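Local coordinates for glutathione peroxidase-like protein (Trypanosoma brucei, PDB 3DWV), which probably reduces peroxides with electrons from tryparedoxin, as a thiol-based member of the glutathione peroxidase family with a thioredoxin-like fold, at residues Phe27-Leu32 / His127-Tyr132; Ala34-Tyr39 / Ile115-Asn120; Leu50-Ala55 / Glu66-Leu71; Lys134-Gly139 / Gly159-Arg164. The protein carries 1 engineered substitution. One frame throughout, in Å; residues are numbered along the deposited sequence.

Contact 1 of 4, residues Phe27-Leu32 / His127-Tyr132; sequences FDFEVL and HPLYEY
The ring of Phe29 lies against the first turn of helix 128-136 and joins the N-terminal loop to this helix of the thioredoxin-like fold. Leu129 CA sits over one face of the ring, 3.9 Å from the Phe29 ring centroid. CB of Pro128 lies 3.9 Å from Phe29 CD1. At the far end of the ring, Phe29 CZ comes to 3.3 Å from Tyr132 CB, a tight contact. The planes of Phe29 and Tyr132 are near parallel, 26° apart. They are slid past one another, so the rings barely overlap. The first torsion of Phe29 puts CG anti to the carbonyl carbon (chi1 -60°), which carries the ring onto the helix.

His127 makes the second link. Its NE2 donates to Glu30 O at 2.8 Å, but the angle at the hydrogen is only 119° and the bond is weak. Glu30 O lies at the edge of the imidazole, in its plane. Further out, Val31 and Leu129 both touch Phe85 of strand 81-86, so the loop and the helix share a wall. Tyr132 O accepts from Thr136 OG1 one turn on. His127 is also the N-cap of the helix. Its ND1 accepts from Leu129 N at 2.9 Å, nearly straight and in the ring plane. This bond fixes the ring, and the NE2 contact to Glu30 O adds a weak second link.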
loop_
_atom_site.group_PDB
_atom_site.type_symbol
_atom_site.label_atom_id
_atom_site.label_comp_id
_atom_site.label_asym_id
_atom_site.label_seq_id
_atom_site.Cartn_x
_atom_site.Cartn_y
_atom_site.Cartn_z
ATOM N N PHE A 27 5.906 -11.842 3.615
ATOM C CA PHE A 27 7.341 -12.097 3.352
ATOM C C PHE A 27 7.505 -13.293 2.430
ATOM O O PHE A 27 8.641 -13.659 2.087
ATOM C CB PHE A 27 8.112 -12.302 4.674
ATOM C CG PHE A 27 7.985 -11.067 5.570
ATOM C CD1 PHE A 27 8.474 -9.846 5.154
ATOM C CD2 PHE A 27 7.370 -11.161 6.805
ATOM C CE1 PHE A 27 8.362 -8.722 5.957
ATOM C CE2 PHE A 27 7.260 -10.054 7.626
ATOM C CZ PHE A 27 7.751 -8.846 7.191
ATOM N N ASP A 28 6.393 -13.919 2.062
ATOM C CA ASP A 28 6.405 -15.010 1.096
ATOM C C ASP A 28 6.437 -14.486 -0.355
ATOM O O ASP A 28 6.409 -15.334 -1.253
ATOM C CB ASP A 28 5.198 -15.946 1.289
ATOM C CG ASP A 28 5.250 -16.830 2.515
ATOM O OD1 ASP A 28 6.333 -17.350 2.852
ATOM O OD2 ASP A 28 4.186 -17.052 3.141
ATOM N N PHE A 29 6.440 -13.162 -0.555
ATOM C CA PHE A 29 6.212 -12.563 -1.863
ATOM C C PHE A 29 7.411 -11.771 -2.355
ATOM O O PHE A 29 8.137 -11.202 -1.538
ATOM C CB PHE A 29 4.933 -11.685 -1.829
ATOM C CG PHE A 29 3.710 -12.504 -1.457
ATOM C CD1 PHE A 29 2.977 -13.120 -2.465
ATOM C CD2 PHE A 29 3.279 -12.690 -0.141
ATOM C CE1 PHE A 29 1.876 -13.909 -2.192
ATOM C CE2 PHE A 29 2.175 -13.481 0.167
ATOM C CZ PHE A 29 1.467 -14.120 -0.870
ATOM N N GLU A 30 7.587 -11.803 -3.693
ATOM C CA GLU A 30 8.685 -11.129 -4.374
ATOM C C GLU A 30 8.440 -9.646 -4.534
ATOM O O GLU A 30 7.344 -9.296 -5.048
ATOM C CB GLU A 30 8.868 -11.718 -5.796
ATOM C CG GLU A 30 10.116 -11.158 -6.456
ATOM C CD GLU A 30 10.525 -11.944 -7.699
ATOM O OE1 GLU A 30 9.614 -12.560 -8.293
ATOM O OE2 GLU A 30 11.716 -11.946 -8.089
ATOM N N VAL A 31 9.359 -8.796 -4.119
ATOM C CA VAL A 31 9.235 -7.338 -4.304
ATOM C C VAL A 31 10.519 -6.819 -4.901
ATOM O O VAL A 31 11.663 -7.042 -4.464
ATOM C CB VAL A 31 8.889 -6.661 -2.954
ATOM C CG1 VAL A 31 8.855 -5.158 -3.040
ATOM C CG2 VAL A 31 7.548 -7.184 -2.380
ATOM N N LEU A 32 10.329 -6.049 -5.979
ATOM C CA LEU A 32 11.394 -5.228 -6.544
ATOM C C LEU A 32 11.198 -3.747 -6.189
ATOM O O LEU A 32 10.059 -3.214 -6.201
ATOM C CB LEU A 32 11.478 -5.362 -8.066
ATOM C CG LEU A 32 11.553 -6.761 -8.676
ATOM C CD1 LEU A 32 11.796 -6.595 -10.189
ATOM C CD2 LEU A 32 12.621 -7.645 -8.038
ATOM N N HIS A 127 -0.359 -8.352 -8.869
ATOM C CA HIS A 127 0.798 -8.892 -8.154
ATOM C C HIS A 127 0.351 -9.830 -7.033
ATOM O O HIS A 127 -0.565 -9.504 -6.247
ATOM C CB HIS A 127 1.637 -7.743 -7.592
ATOM C CG HIS A 127 2.951 -8.160 -6.965
ATOM N ND1 HIS A 127 3.114 -9.047 -5.921
ATOM C CD2 HIS A 127 4.205 -7.734 -7.266
ATOM C CE1 HIS A 127 4.420 -9.146 -5.623
ATOM N NE2 HIS A 127 5.099 -8.340 -6.453
ATOM N N PRO A 128 0.945 -11.001 -6.912
ATOM C CA PRO A 128 0.469 -11.945 -5.880
ATOM C C PRO A 128 0.468 -11.387 -4.472
ATOM O O PRO A 128 -0.420 -11.836 -3.714
ATOM C CB PRO A 128 1.430 -13.154 -6.018
ATOM C CG PRO A 128 1.893 -13.100 -7.451
ATOM C CD PRO A 128 1.999 -11.599 -7.758
ATOM N N LEU A 129 1.343 -10.462 -4.110
ATOM C CA LEU A 129 1.297 -9.930 -2.746
ATOM C C LEU A 129 -0.038 -9.221 -2.559
ATOM O O LEU A 129 -0.616 -9.314 -1.470
ATOM C CB LEU A 129 2.476 -9.000 -2.454
ATOM C CG LEU A 129 2.379 -8.001 -1.300
ATOM C CD1 LEU A 129 2.755 -8.617 0.044
ATOM C CD2 LEU A 129 3.292 -6.805 -1.578
ATOM N N TYR A 130 -0.508 -8.521 -3.596
ATOM C CA TYR A 130 -1.795 -7.820 -3.518
ATOM C C TYR A 130 -2.936 -8.838 -3.476
ATOM O O TYR A 130 -3.927 -8.723 -2.742
ATOM C CB TYR A 130 -1.918 -6.760 -4.667
ATOM C CG TYR A 130 -1.522 -5.438 -4.044
ATOM C CD1 TYR A 130 -0.190 -5.068 -3.943
ATOM C CD2 TYR A 130 -2.492 -4.595 -3.533
ATOM C CE1 TYR A 130 0.177 -3.878 -3.356
ATOM C CE2 TYR A 130 -2.106 -3.402 -2.934
ATOM C CZ TYR A 130 -0.772 -3.032 -2.845
ATOM O OH TYR A 130 -0.380 -1.842 -2.265
ATOM N N GLU A 131 -2.855 -9.894 -4.291
ATOM C CA GLU A 131 -3.888 -10.940 -4.240
ATOM C C GLU A 131 -3.967 -11.510 -2.847
ATOM O O GLU A 131 -5.098 -11.715 -2.342
ATOM C CB GLU A 131 -3.603 -11.994 -5.320
ATOM C CG GLU A 131 -3.804 -11.231 -6.667
ATOM C CD GLU A 131 -5.256 -10.860 -6.882
ATOM O OE1 GLU A 131 -5.891 -11.763 -7.509
ATOM O OE2 GLU A 131 -5.879 -9.804 -6.544
ATOM N N TYR A 132 -2.796 -11.704 -2.252
ATOM C CA TYR A 132 -2.847 -12.167 -0.847
ATOM C C TYR A 132 -3.431 -11.164 0.126
ATOM O O TYR A 132 -4.276 -11.530 0.970
ATOM C CB TYR A 132 -1.401 -12.544 -0.458
ATOM C CG TYR A 132 -1.216 -12.809 1.035
ATOM C CD1 TYR A 132 -1.764 -13.930 1.669
ATOM C CD2 TYR A 132 -0.477 -11.916 1.796
ATOM C CE1 TYR A 132 -1.568 -14.140 3.035
ATOM C CE2 TYR A 132 -0.283 -12.098 3.143
ATOM C CZ TYR A 132 -0.836 -13.213 3.748
ATOM O OH TYR A 132 -0.610 -13.350 5.101
#

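Contact 2 of 4, residues Ala34-Tyr39 / Ile115-Asn120; sequences ADHKPY and IMAKIN
Ile115 O and Ala34 N share one water. The water donates to Ile115 O at 2.6 Å and accepts from Ala34 N at 3.2 Å. Ala34 CB rests beside the same carbonyl, 3.4 Å from Ile115 O. No direct hydrogen bond joins segments 34-39 and 115-120; two waters bridge them. Next to them, Leu32 and Ala117 are joined by a backbone hydrogen bond.

The second water spans the other end. It lies 2.8 Å from His36 NE2, in the ring plane, and donates to Lys118 O at 2.7 Å. Ala117 CB meets the His36 ring obliquely, 3.4 Å from His36 CD2.

Met116 bends at chi2 and chi3 and lays its thioether over one face of Tyr39. Met116 SD and CE are each 3.9 Å from the Tyr39 ring centroid, with CE above the ring centre. Tyr39 OH is hydrogen-bonded to His44 NE2, which holds the far end of the ring. This is a Met-aromatic contact with a CH-pi component, packed between two loops of the thioredoxin-like fold.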
loop_
_atom_site.group_PDB
_atom_site.type_symbol
_atom_site.label_atom_id
_atom_site.label_comp_id
_atom_site.label_asym_id
_atom_site.label_seq_id
_atom_site.Cartn_x
_atom_site.Cartn_y
_atom_site.Cartn_z
ATOM N N ALA A 34 12.235 0.497 -6.709
ATOM C CA ALA A 34 11.979 1.366 -7.858
ATOM C C ALA A 34 13.038 1.274 -8.952
ATOM O O ALA A 34 12.778 1.705 -10.079
ATOM C CB ALA A 34 11.826 2.800 -7.359
ATOM N N ASP A 35 14.213 0.719 -8.662
ATOM C CA ASP A 35 15.236 0.490 -9.674
ATOM C C ASP A 35 15.189 -0.963 -10.134
ATOM O O ASP A 35 16.092 -1.421 -10.839
ATOM C CB ASP A 35 16.666 0.769 -9.205
ATOM C CG ASP A 35 16.743 1.886 -8.187
ATOM O OD1 ASP A 35 16.578 3.051 -8.623
ATOM O OD2 ASP A 35 16.968 1.546 -7.001
ATOM N N HIS A 36 14.131 -1.643 -9.742
ATOM C CA HIS A 36 13.934 -3.010 -10.189
ATOM C C HIS A 36 14.995 -3.920 -9.633
ATOM O O HIS A 36 15.371 -4.935 -10.226
ATOM C CB HIS A 36 13.911 -2.964 -11.727
ATOM C CG HIS A 36 12.545 -2.399 -12.062
ATOM N ND1 HIS A 36 12.374 -1.155 -12.604
ATOM C CD2 HIS A 36 11.303 -2.923 -11.890
ATOM C CE1 HIS A 36 11.096 -0.918 -12.784
ATOM N NE2 HIS A 36 10.429 -1.976 -12.358
ATOM N N LYS A 37 15.495 -3.584 -8.434
ATOM C CA LYS A 37 16.376 -4.600 -7.827
ATOM C C LYS A 37 15.627 -5.357 -6.758
ATOM O O LYS A 37 14.605 -4.857 -6.252
ATOM C CB LYS A 37 17.610 -3.952 -7.238
ATOM C CG LYS A 37 18.443 -3.218 -8.290
ATOM C CD LYS A 37 19.381 -2.281 -7.530
ATOM C CE LYS A 37 18.740 -1.829 -6.222
ATOM N NZ LYS A 37 18.665 -0.338 -6.069
ATOM N N PRO A 38 16.068 -6.530 -6.378
ATOM C CA PRO A 38 15.300 -7.249 -5.356
ATOM C C PRO A 38 15.300 -6.440 -4.060
ATOM O O PRO A 38 16.377 -5.921 -3.694
ATOM C CB PRO A 38 16.058 -8.554 -5.176
ATOM C CG PRO A 38 16.823 -8.678 -6.466
ATOM C CD PRO A 38 17.269 -7.272 -6.790
ATOM N N TYR A 39 14.113 -6.371 -3.475
ATOM C CA TYR A 39 14.030 -5.573 -2.235
ATOM C C TYR A 39 13.921 -6.489 -1.025
ATOM O O TYR A 39 13.067 -7.373 -1.006
ATOM C CB TYR A 39 12.857 -4.595 -2.325
ATOM C CG TYR A 39 12.658 -3.738 -1.099
ATOM C CD1 TYR A 39 13.419 -2.582 -0.900
ATOM C CD2 TYR A 39 11.700 -4.060 -0.141
ATOM C CE1 TYR A 39 13.234 -1.792 0.220
ATOM C CE2 TYR A 39 11.528 -3.262 0.977
ATOM C CZ TYR A 39 12.283 -2.137 1.160
ATOM O OH TYR A 39 12.097 -1.358 2.281
ATOM N N ILE A 115 9.476 3.655 -2.093
ATOM C CA ILE A 115 8.530 3.428 -3.188
ATOM C C ILE A 115 9.089 2.298 -4.048
ATOM O O ILE A 115 10.272 2.258 -4.404
ATOM C CB ILE A 115 8.285 4.663 -4.060
ATOM C CG1 ILE A 115 7.892 5.894 -3.242
ATOM C CG2 ILE A 115 7.261 4.399 -5.148
ATOM C CD1 ILE A 115 8.138 7.209 -3.930
ATOM N N MET A 116 8.202 1.378 -4.345
ATOM C CA MET A 116 8.616 0.158 -5.036
ATOM C C MET A 116 8.441 0.318 -6.543
ATOM O O MET A 116 7.945 1.341 -7.045
ATOM C CB MET A 116 7.872 -1.051 -4.454
ATOM C CG MET A 116 8.052 -1.201 -2.933
ATOM S SD MET A 116 9.724 -1.701 -2.441
ATOM C CE MET A 116 10.350 -0.209 -1.671
ATOM N N ALA A 117 8.886 -0.711 -7.293
ATOM C CA ALA A 117 8.592 -0.676 -8.732
ATOM C C ALA A 117 7.094 -0.808 -9.012
ATOM O O ALA A 117 6.405 -1.450 -8.181
ATOM C CB ALA A 117 9.287 -1.836 -9.443
ATOM N N LYS A 118 6.606 -0.265 -10.121
ATOM C CA LYS A 118 5.197 -0.293 -10.528
ATOM C C LYS A 118 4.702 -1.701 -10.746
ATOM O O LYS A 118 5.440 -2.547 -11.264
ATOM C CB LYS A 118 4.984 0.502 -11.834
ATOM C CG LYS A 118 5.163 2.002 -11.566
ATOM C CD LYS A 118 4.876 2.904 -12.758
ATOM C CE LYS A 118 4.363 4.266 -12.267
ATOM N NZ LYS A 118 4.586 5.353 -13.262
ATOM N N ILE A 119 3.461 -1.953 -10.340
ATOM C CA ILE A 119 2.793 -3.234 -10.360
ATOM C C ILE A 119 1.322 -3.113 -10.738
ATOM O O ILE A 119 0.777 -2.008 -10.632
ATOM C CB ILE A 119 2.847 -3.860 -8.952
ATOM C CG1 ILE A 119 2.026 -3.069 -7.921
ATOM C CG2 ILE A 119 4.266 -4.007 -8.439
ATOM C CD1 ILE A 119 1.749 -3.911 -6.682
ATOM N N ASN A 120 0.679 -4.200 -11.150
ATOM C CA ASN A 120 -0.798 -4.185 -11.279
ATOM C C ASN A 120 -1.355 -4.523 -9.898
ATOM O O ASN A 120 -0.827 -5.475 -9.266
ATOM C CB ASN A 120 -1.388 -5.171 -12.310
ATOM C CG ASN A 120 -1.456 -4.624 -13.727
ATOM O OD1 ASN A 120 -0.636 -4.972 -14.596
ATOM N ND2 ASN A 120 -2.445 -3.745 -13.953
HETATM O O HOH W 1 12.790 1.918 -3.875
HETATM O O HOH W 2 7.785 -2.671 -12.691
#

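Contact 3 of 4, residues Leu50-Ala55 / Glu66-Leu71; sequences LIYNVA and ETATTL. Unlike the reference sequence in segment 66-71: Thr70 (reference Ala).
Tyr52 holds CG anti to its carbonyl carbon (chi1 -72°), and the ring reaches out from the strand to Ala68 on the helix. Leu71 has the same first torsion (chi1 -68°) and extends back toward Leu50. The contact belongs to the beta-alpha-beta unit of strand 49-54, helix 64-75 and strand 81-86. The strand and helix segments run roughly antiparallel, with 152° between their directions, and their axes come within 10.6 Å.

Ala68 CB lies over one face of the Tyr52 ring, 3.4 Å from Tyr52 CE1. A small side chain here lets the ring come close to the helix backbone. The Tyr52 hydroxyl passes 3.5 Å from Ala68 N, at an angle too poor for a hydrogen bond. One turn along, Leu50 CD1 and Leu71 CD1 meet at 3.6 Å, their side chains at a slant to each other. Ile174 of helix 171-181 touches both Tyr52 and Leu71, so a second helix closes this buried layer.

On the helix itself, Glu66 O has two donors from Thr70, a residue that differs from the reference sequence. Thr70 N binds Glu66 O at 2.9 Å and Thr70 OG1 binds it at 2.8 Å, from opposite faces of the carbonyl plane.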
loop_
_atom_site.group_PDB
_atom_site.type_symbol
_atom_site.label_atom_id
_atom_site.label_comp_id
_atom_site.label_asym_id
_atom_site.label_seq_id
_atom_site.Cartn_x
_atom_site.Cartn_y
_atom_site.Cartn_z
ATOM N N LEU A 50 2.821 -0.326 7.175
ATOM C CA LEU A 50 1.651 0.023 6.399
ATOM C C LEU A 50 2.010 -0.028 4.910
ATOM O O LEU A 50 3.034 0.594 4.598
ATOM C CB LEU A 50 1.219 1.463 6.662
ATOM C CG LEU A 50 0.055 1.772 7.569
ATOM C CD1 LEU A 50 -0.175 3.284 7.553
ATOM C CD2 LEU A 50 -1.203 1.000 7.204
ATOM N N ILE A 51 1.186 -0.724 4.120
ATOM C CA ILE A 51 1.482 -0.817 2.683
ATOM C C ILE A 51 0.373 -0.144 1.893
ATOM O O ILE A 51 -0.783 -0.575 1.907
ATOM C CB ILE A 51 1.676 -2.259 2.210
ATOM C CG1 ILE A 51 2.779 -2.967 3.027
ATOM C CG2 ILE A 51 1.954 -2.284 0.707
ATOM C CD1 ILE A 51 2.934 -4.445 2.609
ATOM N N TYR A 52 0.805 0.946 1.236
ATOM C CA TYR A 52 -0.079 1.683 0.365
ATOM C C TYR A 52 0.099 1.443 -1.133
ATOM O O TYR A 52 1.261 1.256 -1.536
ATOM C CB TYR A 52 0.205 3.164 0.567
ATOM C CG TYR A 52 -0.242 3.827 1.840
ATOM C CD1 TYR A 52 0.508 3.798 2.997
ATOM C CD2 TYR A 52 -1.458 4.522 1.859
ATOM C CE1 TYR A 52 0.060 4.435 4.161
ATOM C CE2 TYR A 52 -1.890 5.163 3.004
ATOM C CZ TYR A 52 -1.142 5.115 4.153
ATOM O OH TYR A 52 -1.578 5.758 5.296
ATOM N N ASN A 53 -0.978 1.454 -1.903
ATOM C CA ASN A 53 -0.853 1.612 -3.363
ATOM C C ASN A 53 -0.934 3.099 -3.718
ATOM O O ASN A 53 -1.714 3.814 -3.095
ATOM C CB ASN A 53 -1.915 0.811 -4.132
ATOM C CG ASN A 53 -3.345 1.232 -3.782
ATOM O OD1 ASN A 53 -3.797 0.895 -2.685
ATOM N ND2 ASN A 53 -4.080 1.927 -4.646
ATOM N N VAL A 54 -0.127 3.546 -4.687
ATOM C CA VAL A 54 -0.095 5.000 -4.978
ATOM C C VAL A 54 -0.184 5.136 -6.485
ATOM O O VAL A 54 -0.281 4.149 -7.252
ATOM C CB VAL A 54 1.155 5.659 -4.366
ATOM C CG1 VAL A 54 1.246 5.394 -2.842
ATOM C CG2 VAL A 54 2.428 5.129 -5.014
ATOM N N ALA A 55 -0.133 6.356 -6.936
ATOM C CA ALA A 55 -0.194 6.653 -8.369
ATOM C C ALA A 55 0.433 8.043 -8.573
ATOM O O ALA A 55 0.798 8.668 -7.567
ATOM C CB ALA A 55 -1.619 6.565 -8.899
ATOM N N GLU A 66 -0.875 12.716 3.291
ATOM C CA GLU A 66 -0.595 13.371 4.561
ATOM C C GLU A 66 -0.559 12.324 5.669
ATOM O O GLU A 66 0.329 12.322 6.510
ATOM C CB GLU A 66 -1.636 14.415 4.927
ATOM C CG GLU A 66 -1.778 15.639 4.044
ATOM C CD GLU A 66 -3.082 16.364 4.368
ATOM O OE1 GLU A 66 -3.132 17.089 5.386
ATOM O OE2 GLU A 66 -4.055 16.174 3.610
ATOM N N THR A 67 -1.555 11.434 5.624
ATOM C CA THR A 67 -1.663 10.385 6.639
ATOM C C THR A 67 -0.453 9.465 6.603
ATOM O O THR A 67 0.164 9.278 7.653
ATOM C CB THR A 67 -2.945 9.569 6.457
ATOM O OG1 THR A 67 -4.031 10.469 6.709
ATOM C CG2 THR A 67 -3.053 8.495 7.521
ATOM N N ALA A 68 -0.134 8.935 5.435
ATOM C CA ALA A 68 1.044 8.026 5.338
ATOM C C ALA A 68 2.298 8.742 5.820
ATOM O O ALA A 68 3.119 8.145 6.508
ATOM C CB ALA A 68 1.295 7.544 3.916
ATOM N N THR A 69 2.510 10.007 5.464
ATOM C CA THR A 69 3.783 10.660 5.794
ATOM C C THR A 69 3.864 10.949 7.286
ATOM O O THR A 69 4.902 10.756 7.949
ATOM C CB THR A 69 3.894 11.952 4.975
ATOM O OG1 THR A 69 3.961 11.610 3.554
ATOM C CG2 THR A 69 5.138 12.737 5.344
ATOM N N THR A 70 2.730 11.448 7.798
ATOM C CA THR A 70 2.639 11.672 9.231
ATOM C C THR A 70 2.957 10.416 10.034
ATOM O O THR A 70 3.745 10.491 10.984
ATOM C CB THR A 70 1.230 12.135 9.630
ATOM O OG1 THR A 70 0.993 13.396 8.960
ATOM C CG2 THR A 70 1.172 12.339 11.146
ATOM N N LEU A 71 2.357 9.267 9.655
ATOM C CA LEU A 71 2.593 8.056 10.455
ATOM C C LEU A 71 4.025 7.586 10.292
ATOM O O LEU A 71 4.678 7.205 11.284
ATOM C CB LEU A 71 1.664 6.915 10.047
ATOM C CG LEU A 71 0.180 7.113 10.363
ATOM C CD1 LEU A 71 -0.723 6.155 9.589
ATOM C CD2 LEU A 71 -0.021 6.973 11.857
#

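Contact 4 of 4, residues Lys134-Gly139 / Gly159-Arg164; sequences KKTKPG and GVPVER
Arg164 turns its guanidinium side-on to Lys137 O, and two nitrogens grip that single oxygen. Arg164 NE and Arg164 NH2 are each 2.9 Å from Lys137 O, which lies close to the guanidinium plane. The NH2 donor uses a lone pair in the carbonyl plane, while NE is tilted 27° from that plane. Arg164 CG is anti to the backbone N (chi1 -175°), and the chain bends at chi3 to bring the group round. Pro138 O appears to sit over the guanidinium face, but Pro138 has a second conformer, so this is less certain.

The Lys137 side chain goes the other way. It bends at chi2 and chi3 and folds along the strand backbone, with Lys137 CE 3.3 Å from Val162 O. Its NZ donates to a water at 2.6 Å, and this water donates to Glu163 OE1 at 3.2 Å. Val162 and Glu163 both face Leu154, a classic beta bulge in the edge strand. The side chains of Thr136 and Pro161 cross at about a right angle, with Thr136 CG2 3.7 Å from Pro161 O.

Arg164 also donates through NH2 to Lys144 O and through NH1 to Ala145 O. Lys137 is the first residue past helix 128-136. The cation thus ties together backbone carbonyls of the helix exit and the following loop, and the partial negative charge at this helix end probably strengthens its hold.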
loop_
_atom_site.group_PDB
_atom_site.type_symbol
_atom_site.label_atom_id
_atom_site.label_comp_id
_atom_site.label_asym_id
_atom_site.label_seq_id
_atom_site.Cartn_x
_atom_site.Cartn_y
_atom_site.Cartn_z
ATOM N N LYS A 134 -5.416 -8.601 -0.405
ATOM C CA LYS A 134 -6.826 -8.322 -0.715
ATOM C C LYS A 134 -7.749 -9.435 -0.285
ATOM O O LYS A 134 -8.905 -9.206 0.139
ATOM C CB LYS A 134 -6.985 -8.092 -2.230
ATOM C CG LYS A 134 -6.362 -6.776 -2.720
ATOM C CD LYS A 134 -6.010 -6.885 -4.208
ATOM C CE LYS A 134 -7.231 -6.899 -5.092
ATOM N NZ LYS A 134 -6.855 -7.038 -6.540
ATOM N N LYS A 135 -7.272 -10.693 -0.414
ATOM C CA LYS A 135 -8.213 -11.745 -0.015
ATOM C C LYS A 135 -8.139 -11.885 1.501
ATOM O O LYS A 135 -9.166 -12.252 2.109
ATOM C CB LYS A 135 -7.982 -13.053 -0.742
ATOM C CG LYS A 135 -6.700 -13.793 -0.406
ATOM C CD LYS A 135 -6.925 -15.296 -0.548
ATOM C CE LYS A 135 -5.639 -16.061 -0.268
ATOM N NZ LYS A 135 -4.552 -15.531 -1.143
ATOM N N THR A 136 -6.988 -11.579 2.102
ATOM C CA THR A 136 -6.960 -11.641 3.582
ATOM C C THR A 136 -7.866 -10.572 4.186
ATOM O O THR A 136 -8.620 -10.850 5.134
ATOM C CB THR A 136 -5.534 -11.494 4.118
ATOM O OG1 THR A 136 -4.741 -12.521 3.518
ATOM C CG2 THR A 136 -5.506 -11.689 5.633
ATOM N N LYS A 137 -7.779 -9.358 3.663
ATOM C CA LYS A 137 -8.595 -8.233 4.170
ATOM C C LYS A 137 -9.338 -7.648 2.972
ATOM O O LYS A 137 -8.863 -6.720 2.291
ATOM C CB LYS A 137 -7.779 -7.170 4.894
ATOM C CG LYS A 137 -6.908 -7.727 6.011
ATOM C CD LYS A 137 -7.691 -8.276 7.171
ATOM C CE LYS A 137 -8.638 -7.389 7.903
ATOM N NZ LYS A 137 -9.180 -8.245 9.045
ATOM N N PRO A 138 -10.526 -8.182 2.716
ATOM C CA PRO A 138 -11.258 -7.818 1.500
ATOM C C PRO A 138 -11.930 -6.458 1.593
ATOM O O PRO A 138 -12.421 -5.909 0.595
ATOM C CB PRO A 138 -12.319 -8.921 1.409
ATOM C CG PRO A 138 -12.515 -9.405 2.801
ATOM C CD PRO A 138 -11.227 -9.177 3.527
ATOM N N GLY A 139 -11.939 -5.926 2.806
ATOM C CA GLY A 139 -12.652 -4.660 3.061
ATOM C C GLY A 139 -14.148 -4.911 3.184
ATOM O O GLY A 139 -14.651 -6.018 2.998
ATOM N N GLY A 159 4.156 -10.224 9.771
ATOM C CA GLY A 159 3.904 -10.016 8.359
ATOM C C GLY A 159 2.504 -10.342 7.907
ATOM O O GLY A 159 2.211 -10.498 6.719
ATOM N N VAL A 160 1.554 -10.487 8.827
ATOM C CA VAL A 160 0.160 -10.756 8.482
ATOM C C VAL A 160 -0.697 -9.496 8.346
ATOM O O VAL A 160 -0.650 -8.637 9.244
ATOM C CB VAL A 160 -0.458 -11.641 9.584
ATOM C CG1 VAL A 160 -1.797 -12.189 9.143
ATOM C CG2 VAL A 160 0.507 -12.757 9.969
ATOM N N PRO A 161 -1.449 -9.333 7.263
ATOM C CA PRO A 161 -2.371 -8.204 7.057
ATOM C C PRO A 161 -3.525 -8.255 8.064
ATOM O O PRO A 161 -4.202 -9.285 8.053
ATOM C CB PRO A 161 -2.929 -8.421 5.652
ATOM C CG PRO A 161 -1.986 -9.394 5.009
ATOM C CD PRO A 161 -1.446 -10.263 6.106
ATOM N N VAL A 162 -3.692 -7.203 8.863
ATOM C CA VAL A 162 -4.693 -7.219 9.932
ATOM C C VAL A 162 -5.748 -6.142 9.765
ATOM O O VAL A 162 -6.807 -6.230 10.400
ATOM C CB VAL A 162 -3.990 -7.096 11.293
ATOM C CG1 VAL A 162 -3.243 -8.411 11.544
ATOM C CG2 VAL A 162 -3.039 -5.918 11.392
ATOM N N GLU A 163 -5.533 -5.124 8.954
ATOM C CA GLU A 163 -6.565 -4.129 8.646
ATOM C C GLU A 163 -6.371 -3.613 7.219
ATOM O O GLU A 163 -5.224 -3.538 6.729
ATOM C CB GLU A 163 -6.553 -2.919 9.592
ATOM C CG GLU A 163 -6.450 -3.207 11.070
ATOM C CD GLU A 163 -7.712 -3.684 11.755
ATOM O OE1 GLU A 163 -8.822 -3.512 11.191
ATOM O OE2 GLU A 163 -7.574 -4.233 12.885
ATOM N N ARG A 164 -7.467 -3.229 6.586
ATOM C CA ARG A 164 -7.474 -2.523 5.307
ATOM C C ARG A 164 -8.060 -1.130 5.611
ATOM O O ARG A 164 -9.155 -1.083 6.206
ATOM C CB ARG A 164 -8.322 -3.155 4.194
ATOM C CG ARG A 164 -8.231 -2.471 2.843
ATOM C CD ARG A 164 -9.334 -2.725 1.838
ATOM N NE ARG A 164 -9.185 -4.031 1.244
ATOM C CZ ARG A 164 -9.427 -4.357 -0.028
ATOM N NH1 ARG A 164 -9.860 -3.487 -0.925
ATOM N NH2 ARG A 164 -9.215 -5.610 -0.378
HETATM O O HOH W 3 -10.363 -6.115 10.059
#

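In the fold
Contacts 1, 2 and 3 are nested along the chain: contact 3 lies inside the loop closed by contact 2, and contact 2 inside that of contact 1. Contact 4 follows in series. Contacts 1 and 2 have centres about 12 Å apart and touch, with Val31 O and Tyr39 N probably hydrogen-bonded. Contacts 1 and 4 share helix 128-136, their centres about 13 Å apart. Contacts 3 and 4 reach the same four-stranded sheet, about 16 Å apart between centres. Contacts 2 and 4 lie on opposite sides of the chain's centre. Together they join loops and helices round the sheet, away from Cys58 and its disulfide to Cys106.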